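Local coordinates for protein ferritin (Pseudo-nitzschia multiseries, PDB 4IWK) that binds ferrous iron and oxidises it at ferroxidase sites, and probably stores the product in soluble, non-toxic ferric form, at residues Leu8-Val13 with Ile65-Gln70; Gln15-Ser20 with His52-Val57; Leu94-Thr99 with Asn130-Ile135; Ser25-Phe30 with Tyr41-Ser46. All blocks are in the same frame, centred on the assembly; numbering follows the deposited sequence.

Contact 1 (Leu8-Val13 with Ile65-Gln70); sequences LFNRQV and IPIELQ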
# COMPACT_ATOMS: atom_id res chain seq x y z
N LEU A 8 41.15 -26.24 -34.57
CA LEU A 8 39.97 -25.49 -35.10
C LEU A 8 39.22 -24.83 -33.95
O LEU A 8 38.66 -23.73 -34.13
CB LEU A 8 39.02 -26.37 -35.91
CG LEU A 8 39.60 -26.82 -37.30
CD1 LEU A 8 38.68 -27.91 -37.86
CD2 LEU A 8 39.70 -25.67 -38.28
N PHE A 9 39.24 -25.44 -32.79
CA PHE A 9 38.62 -24.78 -31.63
C PHE A 9 39.38 -23.53 -31.26
O PHE A 9 38.80 -22.44 -31.12
CB PHE A 9 38.47 -25.79 -30.46
CG PHE A 9 37.35 -25.45 -29.52
CD1 PHE A 9 36.14 -26.19 -29.57
CD2 PHE A 9 37.49 -24.38 -28.65
CE1 PHE A 9 35.09 -25.85 -28.69
CE2 PHE A 9 36.45 -24.05 -27.77
CZ PHE A 9 35.27 -24.79 -27.84
N ASN A 10 40.70 -23.63 -31.15
CA ASN A 10 41.57 -22.49 -30.94
C ASN A 10 41.33 -21.42 -32.06
O ASN A 10 41.19 -20.19 -31.75
CB ASN A 10 43.02 -23.01 -30.88
CG ASN A 10 43.95 -22.09 -30.12
OD1 ASN A 10 44.95 -21.58 -30.67
ND2 ASN A 10 43.60 -21.81 -28.86
N ARG A 11 41.30 -21.83 -33.32
CA ARG A 11 41.06 -20.88 -34.41
C ARG A 11 39.69 -20.13 -34.24
O ARG A 11 39.49 -19.03 -34.74
CB ARG A 11 41.14 -21.52 -35.80
CG ARG A 11 42.55 -21.77 -36.32
CD ARG A 11 42.55 -23.04 -37.17
NE ARG A 11 43.40 -22.97 -38.34
CZ ARG A 11 42.95 -23.06 -39.59
NH1 ARG A 11 41.65 -23.24 -39.85
NH2 ARG A 11 43.80 -22.98 -40.61
N GLN A 12 38.71 -20.82 -33.66
CA GLN A 12 37.36 -20.23 -33.58
C GLN A 12 37.46 -19.01 -32.62
O GLN A 12 36.80 -17.95 -32.88
CB GLN A 12 36.26 -21.20 -33.06
CG GLN A 12 34.86 -20.59 -33.17
CD GLN A 12 34.49 -20.32 -34.64
OE1 GLN A 12 34.94 -21.06 -35.53
NE2 GLN A 12 33.73 -19.29 -34.91
N VAL A 13 38.20 -19.15 -31.54
CA VAL A 13 38.37 -18.02 -30.62
C VAL A 13 39.01 -16.88 -31.37
O VAL A 13 38.56 -15.73 -31.28
CB VAL A 13 39.27 -18.37 -29.41
CG1 VAL A 13 39.57 -17.13 -28.57
CG2 VAL A 13 38.62 -19.47 -28.54
N ILE A 65 40.46 -28.37 -23.39
CA ILE A 65 40.95 -28.06 -24.72
C ILE A 65 41.95 -26.89 -24.48
O ILE A 65 41.53 -25.82 -24.12
CB ILE A 65 39.79 -27.67 -25.66
CG1 ILE A 65 38.87 -28.90 -25.91
CG2 ILE A 65 40.34 -27.12 -27.00
CD1 ILE A 65 37.56 -28.56 -26.67
N PRO A 66 43.21 -27.06 -24.76
CA PRO A 66 44.12 -25.99 -24.32
C PRO A 66 43.97 -24.79 -25.28
O PRO A 66 43.88 -24.95 -26.49
CB PRO A 66 45.51 -26.65 -24.45
CG PRO A 66 45.26 -28.12 -24.46
CD PRO A 66 43.93 -28.31 -25.16
N ILE A 67 43.91 -23.59 -24.75
CA ILE A 67 43.74 -22.41 -25.56
C ILE A 67 45.10 -21.69 -25.57
O ILE A 67 45.60 -21.48 -24.48
CB ILE A 67 42.66 -21.45 -24.94
CG1 ILE A 67 41.25 -22.06 -25.09
CG2 ILE A 67 42.66 -20.10 -25.65
CD1 ILE A 67 40.79 -22.27 -26.55
N GLU A 68 45.61 -21.39 -26.74
CA GLU A 68 46.75 -20.47 -26.91
C GLU A 68 46.18 -19.29 -27.71
O GLU A 68 45.81 -19.45 -28.88
CB GLU A 68 47.84 -21.18 -27.71
CG GLU A 68 49.16 -21.06 -27.01
CD GLU A 68 49.34 -22.16 -25.96
OE1 GLU A 68 49.42 -23.36 -26.32
OE2 GLU A 68 49.42 -21.82 -24.77
N LEU A 69 46.11 -18.13 -27.03
CA LEU A 69 45.58 -16.92 -27.66
C LEU A 69 46.50 -16.42 -28.74
O LEU A 69 47.71 -16.33 -28.51
CB LEU A 69 45.36 -15.80 -26.59
CG LEU A 69 44.29 -16.02 -25.49
CD1 LEU A 69 44.21 -14.80 -24.56
CD2 LEU A 69 42.93 -16.23 -26.21
N GLN A 70 45.97 -16.26 -29.92
CA GLN A 70 46.74 -15.78 -31.07
C GLN A 70 46.60 -14.27 -31.19
O GLN A 70 45.73 -13.59 -30.54
CB GLN A 70 46.31 -16.40 -32.41
CG GLN A 70 46.18 -17.96 -32.32
CD GLN A 70 45.71 -18.59 -33.65
OE1 GLN A 70 44.48 -18.67 -34.04
NE2 GLN A 70 46.72 -19.07 -34.41
O HOH W 1 42.65 -19.32 -29.29
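Phe9 of helix 3-32 points its ring at the extended chain of Ile65-Gln70, where Ile65 and Ile67 receive it. Its CB comes first, 4.2 Å from Ile65 CG2. With CG anti to the backbone N (chi1 -154°), the ring then swings so that one face lies under the tip of Ile65. Ile65 CD1 is 4.0 Å from Phe9 CD1 and sits over the face, 17° off the ring normal from the centroid, a CH-pi contact in which the two side chains cross at about a right angle. On the other flank, Ile67 CD1 lies near the ring plane, 4.4 Å from Phe9 CD2. The same Ile67 methyl also meets Val13 CG2 tip to tip at 4.1 Å, and Val13 CG1 touches Leu69 CD2. Phe56 and Leu105 of the helical bundle continue the apolar layer around Phe9, while Ile28 and Leu24 of a second subunit pack on Ile67 and Leu69.

Toward solvent the contact turns polar. The Asn10 side chain lies beside Glu68, and a water donates to Asn10 O at 3.0 Å and to Glu68 O at 3.2 Å. Gln70 passes Arg11 but spends its OE1 on Thr14 OG1. Apolar contacts and a water shared by the two backbones thus hold the long loop to the first helix.

Contact 2 (Gln15-Ser20 with His52-Val57); sequences QEFTAS and HGLGFV. With FE (Fe (III) ion), chain G.
Glu16 and His52 meet through metal coordination, both binding the same iron ion. Glu16 OE1 is 2.0 Å from the iron, whereas its partner oxygen OE2 stands well back, so the carboxylate holds the metal through one oxygen. His52 ND1 completes the pair with a longer bond of 2.4 Å to the iron. The carboxylate and imidazole planes are 80° apart, and Glu16 OE1 approaches the His52 ring at its edge. The glutamate chain bends at chi2 (-60°), which folds its carboxylate back over His52 CB. Two waters and Glu49 fill further positions on the ion.

Hydrogen bonding fixes the second carboxylate oxygen: one of the iron-bound waters donates to Glu16 OE2 at 2.5 Å, and Gln12 NE2 bonds to it as well. OE2 is therefore gripped twice although it leaves the metal to OE1.

Close van der Waals packing centres on Gly53. Lacking a side chain, it lets Glu16 CB come to 3.5 Å from Gly53 N and Phe17 CE1 to 3.7 Å from Gly53 CA. Beyond the glycine, Phe17 CZ touches Leu54 CD2 at 4.3 Å, and Leu24 of a second subunit packs against both Phe17 and Leu54.

The segment axes run nearly antiparallel, 8.9 Å apart, as neighbours in the four-helix bundle of ferritins, and the Glu, Glu and His set around the ion matches site A of the ferritin ferroxidase centre.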
# COMPACT_ATOMS: atom_id res chain seq x y z
N GLN A 15 38.82 -16.26 -34.55
CA GLN A 15 37.93 -15.70 -35.55
C GLN A 15 36.90 -14.77 -34.83
O GLN A 15 36.54 -13.70 -35.40
CB GLN A 15 37.23 -16.87 -36.24
CG GLN A 15 36.16 -16.40 -37.28
CD GLN A 15 36.76 -15.53 -38.40
OE1 GLN A 15 37.94 -15.69 -38.76
NE2 GLN A 15 36.00 -14.54 -38.89
N GLU A 16 36.44 -15.17 -33.62
CA GLU A 16 35.40 -14.31 -32.95
C GLU A 16 36.10 -13.01 -32.54
O GLU A 16 35.49 -11.92 -32.74
CB GLU A 16 34.89 -14.97 -31.66
CG GLU A 16 34.09 -16.29 -31.99
CD GLU A 16 32.88 -16.19 -32.86
OE1 GLU A 16 32.35 -15.08 -32.95
OE2 GLU A 16 32.45 -17.24 -33.38
N PHE A 17 37.34 -13.08 -32.07
CA PHE A 17 38.01 -11.83 -31.68
C PHE A 17 38.43 -10.98 -32.88
O PHE A 17 38.38 -9.72 -32.78
CB PHE A 17 39.23 -12.11 -30.79
CG PHE A 17 38.91 -12.69 -29.45
CD1 PHE A 17 37.64 -12.55 -28.85
CD2 PHE A 17 39.92 -13.35 -28.75
CE1 PHE A 17 37.38 -13.07 -27.57
CE2 PHE A 17 39.67 -13.86 -27.47
CZ PHE A 17 38.40 -13.68 -26.86
N THR A 18 38.72 -11.62 -34.02
CA THR A 18 39.00 -10.92 -35.28
C THR A 18 37.75 -10.16 -35.69
O THR A 18 37.80 -8.96 -36.02
CB THR A 18 39.41 -11.93 -36.37
OG1 THR A 18 40.64 -12.54 -35.95
CG2 THR A 18 39.60 -11.28 -37.72
N ALA A 19 36.61 -10.85 -35.60
CA ALA A 19 35.36 -10.19 -35.95
C ALA A 19 35.01 -9.06 -34.99
O ALA A 19 34.59 -8.04 -35.43
CB ALA A 19 34.22 -11.19 -35.93
N SER A 20 35.32 -9.22 -33.72
CA SER A 20 35.09 -8.11 -32.78
C SER A 20 35.85 -6.85 -33.23
O SER A 20 35.32 -5.72 -33.17
CB SER A 20 35.55 -8.56 -31.40
OG SER A 20 35.30 -7.50 -30.49
N HIS A 52 31.10 -14.07 -27.78
CA HIS A 52 31.19 -15.40 -28.37
C HIS A 52 32.56 -16.02 -28.12
O HIS A 52 32.69 -17.23 -27.71
CB HIS A 52 31.00 -15.36 -29.87
CG HIS A 52 29.65 -14.91 -30.25
ND1 HIS A 52 29.32 -14.52 -31.53
CD2 HIS A 52 28.53 -14.74 -29.47
CE1 HIS A 52 28.06 -14.12 -31.54
NE2 HIS A 52 27.56 -14.24 -30.32
N GLY A 53 33.63 -15.24 -28.36
CA GLY A 53 34.98 -15.83 -28.18
C GLY A 53 35.13 -16.25 -26.70
O GLY A 53 35.74 -17.28 -26.44
N LEU A 54 34.68 -15.40 -25.78
CA LEU A 54 34.79 -15.77 -24.35
C LEU A 54 34.03 -17.05 -24.01
O LEU A 54 34.52 -17.84 -23.17
CB LEU A 54 34.27 -14.68 -23.44
CG LEU A 54 35.19 -13.39 -23.48
CD1 LEU A 54 34.50 -12.26 -22.68
CD2 LEU A 54 36.63 -13.61 -22.97
N GLY A 55 32.89 -17.24 -24.67
CA GLY A 55 32.07 -18.46 -24.48
C GLY A 55 32.88 -19.66 -24.92
O GLY A 55 32.89 -20.74 -24.26
N PHE A 56 33.56 -19.54 -26.06
CA PHE A 56 34.44 -20.66 -26.57
C PHE A 56 35.61 -20.90 -25.59
O PHE A 56 35.93 -22.05 -25.28
CB PHE A 56 34.98 -20.39 -27.99
CG PHE A 56 33.99 -20.77 -29.07
CD1 PHE A 56 32.88 -20.02 -29.34
CD2 PHE A 56 34.13 -22.03 -29.67
CE1 PHE A 56 31.90 -20.46 -30.28
CE2 PHE A 56 33.19 -22.46 -30.57
CZ PHE A 56 32.08 -21.70 -30.89
N VAL A 57 36.24 -19.85 -25.04
CA VAL A 57 37.39 -20.06 -24.12
C VAL A 57 36.87 -20.76 -22.86
O VAL A 57 37.55 -21.74 -22.41
CB VAL A 57 37.96 -18.69 -23.67
CG1 VAL A 57 38.92 -18.91 -22.48
CG2 VAL A 57 38.68 -18.07 -24.87
FE FE G . 30.54 -14.56 -33.65
O HOH W 2 30.19 -16.50 -34.27
O HOH W 3 28.93 -13.96 -34.89

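Contact 3 (Leu94-Thr99 with Asn130-Ile135); sequences LEQANT and NEEDKI. With FE (Fe (III) ion), chain I.
Two carboxylate oxygens, Glu95 OE2 and Glu131 OE1, stand only 2.8 Å apart, a spacing that an iron ion makes tolerable by binding both. They reach inward from antiparallel neighbours of the ferritin four-helix bundle, helices 84-111 and 115-145. Each oxygen is 2.1 Å from the metal, the two taking adjacent positions on it. Glu95 OE1 lies at a longer 2.6 Å from the same iron, so this carboxylate grips the ion unevenly with both oxygens. The planes of the two carboxylates are 88° apart. Two waters and Glu49 complete the group of ligands, consistent with site B of a ferroxidase centre. Glu131 also bridges outward: its OE2 binds another iron, which Glu45 and Glu48 hold too.

A second shell positions Glu95. Asn98 ND2 donates to Glu95 OE1 at 3.2 Å, coming from above the carboxylate plane, 63° out of it. Gln128 NE2 bonds to OE1 and Tyr23 OH to OE2, so several partners limit the rotation of this carboxylate.

Farther from the metal the helices are tied by a separate polar patch. Glu132 runs extended beyond CG (chi2 -168°) across the gap to Thr99, whose OG1 donates to Glu132 OE2 at 2.6 Å. The bond uses the anti lone pair, directed away from OE1. Gln96 passes the same carboxylate at about a right angle, its CG 3.7 Å from Glu132 OE1. A water spans the two polar ends, donating to Glu132 OE1 at 2.5 Å and accepting from Gln96 NE2.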
# COMPACT_ATOMS: atom_id res chain seq x y z
N LEU A 94 32.18 -10.87 -43.28
CA LEU A 94 32.74 -11.26 -41.98
C LEU A 94 31.82 -12.35 -41.35
O LEU A 94 32.32 -13.38 -40.83
CB LEU A 94 32.78 -10.04 -41.07
CG LEU A 94 33.29 -10.29 -39.64
CD1 LEU A 94 34.79 -10.63 -39.66
CD2 LEU A 94 32.97 -9.03 -38.81
N GLU A 95 30.53 -12.07 -41.30
CA GLU A 95 29.56 -13.03 -40.71
C GLU A 95 29.56 -14.37 -41.48
O GLU A 95 29.50 -15.44 -40.80
CB GLU A 95 28.18 -12.46 -40.55
CG GLU A 95 28.12 -11.40 -39.39
CD GLU A 95 28.39 -11.90 -38.01
OE1 GLU A 95 28.55 -13.12 -37.82
OE2 GLU A 95 28.33 -11.01 -37.13
N GLN A 96 29.70 -14.30 -42.79
CA GLN A 96 29.77 -15.52 -43.59
C GLN A 96 31.00 -16.31 -43.23
O GLN A 96 30.96 -17.57 -43.10
CB GLN A 96 29.73 -15.24 -45.05
CG GLN A 96 28.34 -14.73 -45.45
CD GLN A 96 28.32 -14.10 -46.83
OE1 GLN A 96 29.36 -13.80 -47.39
NE2 GLN A 96 27.10 -13.91 -47.40
N ALA A 97 32.13 -15.60 -43.00
CA ALA A 97 33.31 -16.23 -42.45
C ALA A 97 33.19 -16.86 -41.10
O ALA A 97 33.81 -17.92 -40.83
CB ALA A 97 34.52 -15.25 -42.46
N ASN A 98 32.52 -16.16 -40.20
CA ASN A 98 32.30 -16.68 -38.88
C ASN A 98 31.50 -18.01 -39.02
O ASN A 98 31.77 -18.96 -38.29
CB ASN A 98 31.46 -15.70 -38.08
CG ASN A 98 32.24 -14.51 -37.56
OD1 ASN A 98 33.48 -14.45 -37.66
ND2 ASN A 98 31.52 -13.61 -36.84
N THR A 99 30.52 -18.04 -39.89
CA THR A 99 29.64 -19.24 -40.06
C THR A 99 30.51 -20.32 -40.64
O THR A 99 30.39 -21.45 -40.17
CB THR A 99 28.50 -18.93 -41.00
OG1 THR A 99 27.68 -17.93 -40.42
CG2 THR A 99 27.61 -20.21 -41.29
N ASN A 130 20.55 -16.32 -37.89
CA ASN A 130 19.83 -15.09 -37.60
C ASN A 130 20.69 -13.85 -37.95
O ASN A 130 20.19 -12.89 -38.53
CB ASN A 130 19.50 -15.06 -36.15
CG ASN A 130 18.33 -16.03 -35.81
OD1 ASN A 130 17.70 -16.60 -36.73
ND2 ASN A 130 18.12 -16.32 -34.49
N GLU A 131 21.97 -13.95 -37.64
CA GLU A 131 22.87 -12.77 -37.90
C GLU A 131 23.05 -12.57 -39.39
O GLU A 131 22.97 -11.37 -39.90
CB GLU A 131 24.25 -12.98 -37.29
CG GLU A 131 24.14 -13.01 -35.76
CD GLU A 131 25.47 -12.77 -35.09
OE1 GLU A 131 26.45 -12.73 -35.87
OE2 GLU A 131 25.53 -12.67 -33.86
N GLU A 132 23.25 -13.65 -40.15
CA GLU A 132 23.40 -13.44 -41.61
C GLU A 132 22.11 -12.84 -42.21
O GLU A 132 22.19 -11.99 -43.15
CB GLU A 132 23.77 -14.71 -42.34
CG GLU A 132 25.23 -15.16 -42.06
CD GLU A 132 25.69 -16.25 -42.99
OE1 GLU A 132 25.21 -16.30 -44.13
OE2 GLU A 132 26.43 -17.14 -42.58
N ASP A 133 20.96 -13.28 -41.73
CA ASP A 133 19.73 -12.78 -42.28
C ASP A 133 19.59 -11.28 -41.96
O ASP A 133 19.18 -10.52 -42.86
CB ASP A 133 18.54 -13.54 -41.61
CG ASP A 133 17.18 -12.95 -41.94
OD1 ASP A 133 16.79 -13.06 -43.11
OD2 ASP A 133 16.55 -12.42 -41.05
N LYS A 134 19.85 -10.88 -40.69
CA LYS A 134 19.72 -9.50 -40.24
C LYS A 134 20.70 -8.60 -41.07
O LYS A 134 20.28 -7.55 -41.57
CB LYS A 134 20.07 -9.45 -38.75
CG LYS A 134 20.09 -8.05 -38.21
CD LYS A 134 19.50 -8.03 -36.82
CE LYS A 134 19.75 -6.62 -36.17
NZ LYS A 134 19.57 -6.62 -34.63
N ILE A 135 21.96 -8.99 -41.19
CA ILE A 135 22.95 -8.18 -41.96
C ILE A 135 22.57 -8.09 -43.41
O ILE A 135 22.62 -7.01 -43.99
CB ILE A 135 24.37 -8.74 -41.82
CG1 ILE A 135 24.78 -8.50 -40.39
CG2 ILE A 135 25.37 -8.03 -42.80
CD1 ILE A 135 25.74 -9.48 -39.78
FE FE I . 28.44 -12.18 -35.38
O HOH W 3 28.93 -13.96 -34.89
O HOH W 4 24.66 -14.84 -46.05
O HOH W 5 27.72 -11.20 -34.02

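Contact 4 (Ser25-Phe30 with Tyr41-Ser46); sequences SASIWF and YMLAES
The ring of Phe30 receives Met42 at its edge. Met42 CG lies in the ring plane 3.5 Å from Phe30 CD2, and Met42 CE stands near that plane, 3.5 Å from Phe30 CE2. Methionine and phenylalanine therefore meet along the ring's rim, and neither of these carbons covers a face. Elsewhere around the ring, Trp88 of helix 84-111 packs with its plane turned about 45°, and Val87 touches it too.

A bend at chi2 (-63°) lets Met42 fold along Phe30, so that both CG and the terminal methyl reach the same ring edge. The sulfur lies beside Ala26, Met42 SD 3.8 Å from Ala26 CB. Met42 CG is closer to that methyl, at 3.7 Å from Ala26 CB.

These segments belong to the first antiparallel pair of the ferritin four-helix bundle, helices 3-32 and 36-62. The axes of the two short segments approach to 8.1 Å, at 164°. The close spacing brings backbone into the packing: Met42 CB lies 3.6 Å from Ser27 N, and Ser27 CB is 3.8 Å from Met42 CB. Ile91 and Tyr23 also touch Met42. Glu45, one turn along the helix from Met42, puts its OE1 on an iron. On the outer side a second subunit closes in, with its Leu54 against Leu43 and its Arg50 NH2 hydrogen-bonded to Ser46 OG.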
# COMPACT_ATOMS: atom_id res chain seq x y z
N SER A 25 36.38 -1.56 -36.05
CA SER A 25 36.83 -0.75 -37.19
C SER A 25 35.64 -0.11 -37.97
O SER A 25 35.72 1.07 -38.36
CB SER A 25 37.75 -1.56 -38.12
OG SER A 25 37.03 -2.46 -38.96
N ALA A 26 34.57 -0.90 -38.18
CA ALA A 26 33.35 -0.34 -38.85
C ALA A 26 32.75 0.80 -38.01
O ALA A 26 32.34 1.82 -38.56
CB ALA A 26 32.33 -1.43 -39.09
N SER A 27 32.68 0.60 -36.68
CA SER A 27 32.14 1.67 -35.81
C SER A 27 32.96 2.96 -35.96
O SER A 27 32.43 4.07 -35.95
CB SER A 27 32.16 1.21 -34.34
OG SER A 27 33.41 1.45 -33.71
N ILE A 28 34.27 2.81 -36.10
CA ILE A 28 35.14 4.03 -36.23
C ILE A 28 34.85 4.69 -37.56
O ILE A 28 34.64 5.89 -37.62
CB ILE A 28 36.64 3.61 -36.10
CG1 ILE A 28 36.93 3.17 -34.66
CG2 ILE A 28 37.47 4.78 -36.57
CD1 ILE A 28 38.29 2.45 -34.58
N TRP A 29 34.76 3.90 -38.66
CA TRP A 29 34.46 4.50 -39.93
C TRP A 29 33.14 5.23 -39.86
O TRP A 29 33.00 6.36 -40.36
CB TRP A 29 34.46 3.38 -41.06
CG TRP A 29 34.41 4.05 -42.41
CD1 TRP A 29 35.50 4.37 -43.21
CD2 TRP A 29 33.24 4.51 -43.10
NE1 TRP A 29 35.05 5.01 -44.36
CE2 TRP A 29 33.68 5.12 -44.32
CE3 TRP A 29 31.87 4.53 -42.78
CZ2 TRP A 29 32.74 5.69 -45.28
CZ3 TRP A 29 30.93 5.10 -43.69
CH2 TRP A 29 31.40 5.72 -44.93
N PHE A 30 32.09 4.57 -39.34
CA PHE A 30 30.78 5.21 -39.28
C PHE A 30 30.86 6.49 -38.43
O PHE A 30 30.28 7.48 -38.84
CB PHE A 30 29.80 4.24 -38.64
CG PHE A 30 29.31 3.21 -39.65
CD1 PHE A 30 28.88 3.63 -40.90
CD2 PHE A 30 29.29 1.87 -39.34
CE1 PHE A 30 28.36 2.71 -41.86
CE2 PHE A 30 28.77 0.94 -40.29
CZ PHE A 30 28.33 1.36 -41.56
N TYR A 41 25.43 0.41 -33.67
CA TYR A 41 25.14 -0.98 -34.02
C TYR A 41 26.46 -1.73 -34.08
O TYR A 41 26.55 -2.87 -33.55
CB TYR A 41 24.34 -1.04 -35.29
CG TYR A 41 23.82 -2.41 -35.61
CD1 TYR A 41 22.45 -2.71 -35.42
CD2 TYR A 41 24.63 -3.39 -36.21
CE1 TYR A 41 21.95 -3.93 -35.73
CE2 TYR A 41 24.13 -4.65 -36.47
CZ TYR A 41 22.81 -4.90 -36.25
OH TYR A 41 22.34 -6.17 -36.59
N MET A 42 27.42 -1.17 -34.78
CA MET A 42 28.72 -1.91 -34.94
C MET A 42 29.40 -2.11 -33.55
O MET A 42 30.00 -3.19 -33.30
CB MET A 42 29.66 -1.18 -35.92
CG MET A 42 29.08 -1.04 -37.34
SD MET A 42 28.85 -2.70 -38.06
CE MET A 42 28.14 -2.44 -39.73
N LEU A 43 29.38 -1.08 -32.70
CA LEU A 43 29.95 -1.24 -31.36
C LEU A 43 29.28 -2.37 -30.53
O LEU A 43 29.98 -3.12 -29.87
CB LEU A 43 29.95 0.17 -30.71
CG LEU A 43 30.86 0.25 -29.55
CD1 LEU A 43 32.29 0.33 -30.12
CD2 LEU A 43 30.42 1.59 -28.95
N ALA A 44 27.94 -2.49 -30.63
CA ALA A 44 27.23 -3.52 -29.89
C ALA A 44 27.68 -4.86 -30.46
O ALA A 44 27.91 -5.78 -29.68
CB ALA A 44 25.71 -3.29 -30.03
N GLU A 45 27.77 -4.99 -31.79
CA GLU A 45 28.28 -6.25 -32.30
C GLU A 45 29.72 -6.52 -31.97
O GLU A 45 30.06 -7.75 -31.81
CB GLU A 45 28.25 -6.25 -33.83
CG GLU A 45 26.84 -6.36 -34.36
CD GLU A 45 26.32 -7.75 -34.06
OE1 GLU A 45 27.09 -8.75 -34.12
OE2 GLU A 45 25.13 -7.75 -33.70
N SER A 46 30.59 -5.52 -31.89
CA SER A 46 31.98 -5.80 -31.50
C SER A 46 31.96 -6.45 -30.07
O SER A 46 32.73 -7.39 -29.83
CB SER A 46 32.73 -4.46 -31.40
OG SER A 46 34.03 -4.68 -30.97

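From the N terminus, helix 3-32 supplies one side of contacts 1, 2 and 4 in turn. Contact 4 closes first, near the hairpin where helix 36-62 turns back. It nests inside the loop closed by contact 2 farther along the same two helices, and Ser20 OG to Ser46 O probably links the two by a hydrogen bond. Contact 1 encloses both, bringing the long connection after helix 36-62 back along the first helix. Contact 3 follows in series, joining helices 84-111 and 115-145. It meets contact 2 through a shared iron-bound water and Gln15 NE2 to Asn98 OD1, so the two halves of the bundle come together around the metals.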